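Long-range contact in tautomerase domain-containing protein (Gammaproteobacteria bacterium SG8_31, PDB 7M59), which belongs to the tautomerase superfamily, whose members are built from beta-alpha-beta units, and here assembles from six copies of one short chain: residues K16-T24 and Y37-T45. Residues are numbered along the deposited sequence; the frame is centred on the assembly and turned at random.
Sequences KQAMAEAIT and YIYVLIRET
Two groups grip the carbonyl oxygen of Ala-20 beside Val-40: Thr-24 OG1 donates to Ala-20 O over 2.7 Å, and Thr-24 N reaches the same oxygen from the opposite face of the carbonyl plane. The hydroxyl lies beside its own backbone N, where it can bend back onto the preceding turn, while OG1 also lies against Val-40 CG2 at 3.7 Å. This is the helix-on-strand packing of the beta-alpha-beta unit of the tautomerase fold, built from strand 2-8, helix 13-31 and strand 39-45. Segment 16-24 runs roughly antiparallel to strand 39-45, at 148°, with the segment axes 9.1 Å apart at closest approach. Ile-38, Val-40, Ile-42 and Glu-44 face it in turn. Val-40 straddles the middle: CG1 meets the methyl of Ala-20, and CG2 lies near Ile-23 CG2. Farther along, Met-19 and Ile-42 meet tip to tip, CE standing 3.7 Å from Ile-42 CG1; a bend at chi3 (69°) turns that methyl out of the otherwise extended chain. Met-19 and Ile-23 also touch Cys-5 of strand 2-8, so the helix lies over both strands. Along its edge away from strand 2-8, strand 39-45 pairs through Tyr-39, Val-40 and Leu-41 in an antiparallel ladder with a strand of the second subunit, so the sheet runs on across the interface. At the Thr-24 end, Ile-38 CD1 rests 3.5 Å from Thr-24 O. At the Lys-16 end the contact turns polar: the lysine crosses the glutamate at about a right angle, and NZ, also hydrogen-bonded to His-49 of the second subunit, forms a salt bridge with Glu-44 OE2 at 3.0 Å, approaching from above the carboxylate, 58° out of its plane.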
ATOM      1  N   LYS A  16       8.183 -17.018   7.723  1.00 26.94           N
ATOM      2  CA  LYS A  16       7.203 -16.201   7.010  1.00 25.71           C
ATOM      3  C   LYS A  16       5.855 -16.908   6.908  1.00 27.50           C
ATOM      4  O   LYS A  16       4.804 -16.270   7.042  1.00 24.78           O
ATOM      5  CB  LYS A  16       7.747 -15.832   5.626  1.00 25.16           C
ATOM      6  CG  LYS A  16       8.893 -14.825   5.695  1.00 25.48           C
ATOM      7  CD  LYS A  16       9.398 -14.434   4.318  1.00 24.97           C
ATOM      8  CE  LYS A  16      10.296 -15.527   3.726  1.00 27.25           C
ATOM      9  NZ  LYS A  16      10.871 -15.111   2.414  1.00 25.20           N
ATOM     10  N   GLN A  17       5.857 -18.227   6.689  1.00 26.27           N
ATOM     11  CA  GLN A  17       4.590 -18.953   6.658  1.00 27.28           C
ATOM     12  C   GLN A  17       3.936 -18.971   8.034  1.00 26.13           C
ATOM     13  O   GLN A  17       2.713 -18.812   8.152  1.00 26.68           O
ATOM     14  CB  GLN A  17       4.807 -20.378   6.133  1.00 30.51           C
ATOM     15  CG  GLN A  17       3.540 -21.243   6.083  1.00 31.05           C
ATOM     16  CD  GLN A  17       2.462 -20.693   5.157  1.00 37.57           C
ATOM     17  OE1 GLN A  17       2.728 -19.848   4.300  1.00 39.41           O
ATOM     18  NE2 GLN A  17       1.235 -21.179   5.322  1.00 35.13           N
ATOM     19  N   ALA A  18       4.736 -19.161   9.088  1.00 26.17           N
ATOM     20  CA  ALA A  18       4.209 -19.077  10.446  1.00 25.65           C
ATOM     21  C   ALA A  18       3.577 -17.719  10.707  1.00 24.19           C
ATOM     22  O   ALA A  18       2.513 -17.631  11.331  1.00 25.44           O
ATOM     23  CB  ALA A  18       5.325 -19.339  11.458  1.00 26.19           C
ATOM     24  N   MET A  19       4.218 -16.649  10.236  1.00 23.37           N
ATOM     25  CA  MET A  19       3.649 -15.318  10.416  1.00 22.05           C
ATOM     26  C   MET A  19       2.326 -15.185   9.679  1.00 20.98           C
ATOM     27  O   MET A  19       1.350 -14.660  10.228  1.00 21.91           O
ATOM     28  CB  MET A  19       4.629 -14.247   9.937  1.00 22.30           C
ATOM     29  CG  MET A  19       4.121 -12.830  10.190  1.00 22.03           C
ATOM     30  SD  MET A  19       5.111 -11.553   9.397  1.00 22.33           S
ATOM     31  CE  MET A  19       4.758 -11.813   7.663  1.00 22.11           C
ATOM     32  N   ALA A  20       2.280 -15.646   8.426  1.00 21.66           N
ATOM     33  CA  ALA A  20       1.060 -15.501   7.638  1.00 22.07           C
ATOM     34  C   ALA A  20      -0.086 -16.286   8.262  1.00 24.52           C
ATOM     35  O   ALA A  20      -1.223 -15.805   8.322  1.00 23.04           O
ATOM     36  CB  ALA A  20       1.313 -15.958   6.200  1.00 22.22           C
ATOM     37  N   GLU A  21       0.200 -17.494   8.751  1.00 24.87           N
ATOM     38  CA  GLU A  21      -0.837 -18.292   9.398  1.00 26.04           C
ATOM     39  C   GLU A  21      -1.303 -17.656  10.700  1.00 23.61           C
ATOM     40  O   GLU A  21      -2.507 -17.608  10.979  1.00 24.99           O
ATOM     41  CB  GLU A  21      -0.316 -19.710   9.636  1.00 26.26           C
ATOM     42  CG  GLU A  21      -0.148 -20.481   8.345  1.00 26.92           C
ATOM     43  CD  GLU A  21       0.486 -21.848   8.535  1.00 35.44           C
ATOM     44  OE1 GLU A  21       0.889 -22.166   9.674  1.00 38.43           O
ATOM     45  OE2 GLU A  21       0.599 -22.586   7.532  1.00 33.73           O
ATOM     46  N   ALA A  22      -0.369 -17.156  11.509  1.00 23.36           N
ATOM     47  CA  ALA A  22      -0.742 -16.537  12.778  1.00 22.13           C
ATOM     48  C   ALA A  22      -1.556 -15.267  12.558  1.00 23.82           C
ATOM     49  O   ALA A  22      -2.501 -14.993  13.305  1.00 23.49           O
ATOM     50  CB  ALA A  22       0.508 -16.237  13.597  1.00 24.02           C
ATOM     51  N   ILE A  23      -1.203 -14.480  11.539  1.00 22.87           N
ATOM     52  CA  ILE A  23      -1.998 -13.293  11.224  1.00 21.78           C
ATOM     53  C   ILE A  23      -3.386 -13.689  10.745  1.00 21.81           C
ATOM     54  O   ILE A  23      -4.385 -13.056  11.107  1.00 22.19           O
ATOM     55  CB  ILE A  23      -1.264 -12.414  10.192  1.00 20.16           C
ATOM     56  CG1 ILE A  23      -0.082 -11.716  10.865  1.00 19.89           C
ATOM     57  CG2 ILE A  23      -2.226 -11.386   9.590  1.00 20.55           C
ATOM     58  CD1 ILE A  23       0.855 -10.968   9.899  1.00 20.75           C
ATOM     59  N   THR A  24      -3.474 -14.736   9.919  1.00 21.91           N
ATOM     60  CA  THR A  24      -4.773 -15.193   9.437  1.00 21.59           C
ATOM     61  C   THR A  24      -5.675 -15.579  10.606  1.00 24.49           C
ATOM     62  O   THR A  24      -6.840 -15.164  10.674  1.00 23.43           O
ATOM     63  CB  THR A  24      -4.583 -16.366   8.471  1.00 22.68           C
ATOM     64  OG1 THR A  24      -3.751 -15.946   7.377  1.00 24.80           O
ATOM     65  CG2 THR A  24      -5.932 -16.854   7.919  1.00 23.22           C
ATOM     66  N   TYR A  37     -12.009 -15.020   3.212  1.00 23.94           N
ATOM     67  CA  TYR A  37     -11.867 -13.633   2.771  1.00 23.48           C
ATOM     68  C   TYR A  37     -10.481 -13.053   3.026  1.00 23.39           C
ATOM     69  O   TYR A  37     -10.212 -11.926   2.588  1.00 22.68           O
ATOM     70  CB  TYR A  37     -12.872 -12.716   3.483  1.00 23.48           C
ATOM     71  CG  TYR A  37     -14.335 -12.888   3.130  1.00 23.25           C
ATOM     72  CD1 TYR A  37     -15.285 -12.047   3.690  1.00 25.23           C
ATOM     73  CD2 TYR A  37     -14.762 -13.880   2.255  1.00 27.15           C
ATOM     74  CE1 TYR A  37     -16.628 -12.176   3.392  1.00 27.00           C
ATOM     75  CE2 TYR A  37     -16.116 -14.025   1.950  1.00 29.68           C
ATOM     76  CZ  TYR A  37     -17.038 -13.169   2.527  1.00 28.70           C
ATOM     77  OH  TYR A  37     -18.380 -13.288   2.235  1.00 32.60           O
ATOM     78  N   ILE A  38      -9.607 -13.756   3.735  1.00 21.61           N
ATOM     79  CA  ILE A  38      -8.355 -13.165   4.200  1.00 21.61           C
ATOM     80  C   ILE A  38      -7.266 -13.388   3.156  1.00 22.44           C
ATOM     81  O   ILE A  38      -7.105 -14.495   2.626  1.00 24.87           O
ATOM     82  CB  ILE A  38      -7.944 -13.745   5.562  1.00 23.07           C
ATOM     83  CG1 ILE A  38      -8.994 -13.394   6.622  1.00 23.32           C
ATOM     84  CG2 ILE A  38      -6.575 -13.223   5.967  1.00 21.55           C
ATOM     85  CD1 ILE A  38      -8.762 -14.068   7.958  1.00 22.39           C
ATOM     86  N   TYR A  39      -6.513 -12.331   2.855  1.00 18.02           N
ATOM     87  CA  TYR A  39      -5.397 -12.400   1.919  1.00 18.95           C
ATOM     88  C   TYR A  39      -4.224 -11.699   2.594  1.00 19.34           C
ATOM     89  O   TYR A  39      -4.291 -10.493   2.857  1.00 18.77           O
ATOM     90  CB  TYR A  39      -5.772 -11.741   0.591  1.00 19.74           C
ATOM     91  CG  TYR A  39      -4.906 -12.024  -0.628  1.00 21.39           C
ATOM     92  CD1 TYR A  39      -5.498 -12.262  -1.864  1.00 21.40           C
ATOM     93  CD2 TYR A  39      -3.508 -11.979  -0.570  1.00 22.04           C
ATOM     94  CE1 TYR A  39      -4.733 -12.481  -3.001  1.00 21.08           C
ATOM     95  CE2 TYR A  39      -2.734 -12.203  -1.710  1.00 18.65           C
ATOM     96  CZ  TYR A  39      -3.360 -12.449  -2.919  1.00 20.02           C
ATOM     97  OH  TYR A  39      -2.625 -12.654  -4.061  1.00 20.28           O
ATOM     98  N   VAL A  40      -3.185 -12.461   2.925  1.00 18.85           N
ATOM     99  CA  VAL A  40      -1.962 -11.931   3.518  1.00 18.89           C
ATOM    100  C   VAL A  40      -0.903 -11.845   2.431  1.00 19.52           C
ATOM    101  O   VAL A  40      -0.697 -12.800   1.671  1.00 21.59           O
ATOM    102  CB  VAL A  40      -1.477 -12.802   4.688  1.00 20.36           C
ATOM    103  CG1 VAL A  40      -0.188 -12.240   5.261  1.00 19.79           C
ATOM    104  CG2 VAL A  40      -2.546 -12.880   5.763  1.00 21.35           C
ATOM    105  N   LEU A  41      -0.233 -10.705   2.351  1.00 17.38           N
ATOM    106  CA  LEU A  41       0.786 -10.467   1.342  1.00 17.37           C
ATOM    107  C   LEU A  41       2.057 -10.022   2.046  1.00 20.43           C
ATOM    108  O   LEU A  41       2.020  -9.087   2.849  1.00 19.30           O
ATOM    109  CB  LEU A  41       0.316  -9.403   0.342  1.00 18.56           C
ATOM    110  CG  LEU A  41       1.377  -8.971  -0.662  1.00 22.39           C
ATOM    111  CD1 LEU A  41       1.642 -10.119  -1.640  1.00 22.84           C
ATOM    112  CD2 LEU A  41       0.879  -7.745  -1.384  1.00 23.46           C
ATOM    113  N   ILE A  42       3.173 -10.694   1.760  1.00 18.13           N
ATOM    114  CA  ILE A  42       4.450 -10.418   2.408  1.00 17.94           C
ATOM    115  C   ILE A  42       5.396  -9.801   1.387  1.00 18.43           C
ATOM    116  O   ILE A  42       5.553 -10.326   0.277  1.00 19.01           O
ATOM    117  CB  ILE A  42       5.071 -11.694   2.999  1.00 18.31           C
ATOM    118  CG1 ILE A  42       4.134 -12.312   4.042  1.00 18.74           C
ATOM    119  CG2 ILE A  42       6.438 -11.373   3.597  1.00 20.18           C
ATOM    120  CD1 ILE A  42       4.516 -13.751   4.419  1.00 22.46           C
ATOM    121  N   ARG A  43       6.030  -8.694   1.760  1.00 17.64           N
ATOM    122  CA  ARG A  43       7.081  -8.085   0.955  1.00 17.45           C
ATOM    123  C   ARG A  43       8.315  -7.900   1.824  1.00 18.77           C
ATOM    124  O   ARG A  43       8.207  -7.410   2.952  1.00 18.61           O
ATOM    125  CB  ARG A  43       6.643  -6.724   0.392  1.00 17.66           C
ATOM    126  CG  ARG A  43       5.569  -6.810  -0.687  1.00 18.21           C
ATOM    127  CD  ARG A  43       5.229  -5.410  -1.236  1.00 17.83           C
ATOM    128  NE  ARG A  43       4.610  -4.585  -0.197  1.00 16.58           N
ATOM    129  CZ  ARG A  43       3.311  -4.291  -0.130  1.00 18.46           C
ATOM    130  NH1 ARG A  43       2.452  -4.721  -1.061  1.00 17.01           N
ATOM    131  NH2 ARG A  43       2.862  -3.549   0.877  1.00 15.57           N
ATOM    132  N   GLU A  44       9.481  -8.273   1.297  1.00 20.78           N
ATOM    133  CA  GLU A  44      10.749  -8.115   2.003  1.00 20.83           C
ATOM    134  C   GLU A  44      11.541  -6.946   1.442  1.00 21.47           C
ATOM    135  O   GLU A  44      11.558  -6.717   0.228  1.00 22.54           O
ATOM    136  CB  GLU A  44      11.605  -9.376   1.892  1.00 22.60           C
ATOM    137  CG  GLU A  44      11.014 -10.585   2.553  1.00 23.98           C
ATOM    138  CD  GLU A  44      11.791 -11.844   2.211  1.00 27.66           C
ATOM    139  OE1 GLU A  44      12.009 -12.113   1.009  1.00 30.66           O
ATOM    140  OE2 GLU A  44      12.206 -12.542   3.150  1.00 27.70           O
ATOM    141  N   THR A  45      12.232  -6.244   2.329  1.00 21.01           N
ATOM    142  CA  THR A  45      13.101  -5.131   1.987  1.00 21.47           C
ATOM    143  C   THR A  45      14.340  -5.179   2.863  1.00 21.62           C
ATOM    144  O   THR A  45      14.324  -5.774   3.948  1.00 21.47           O
ATOM    145  CB  THR A  45      12.395  -3.773   2.158  1.00 23.64           C
ATOM    146  OG1 THR A  45      11.540  -3.808   3.309  1.00 23.60           O
ATOM    147  CG2 THR A  45      11.590  -3.434   0.912  1.00 24.13           C
TER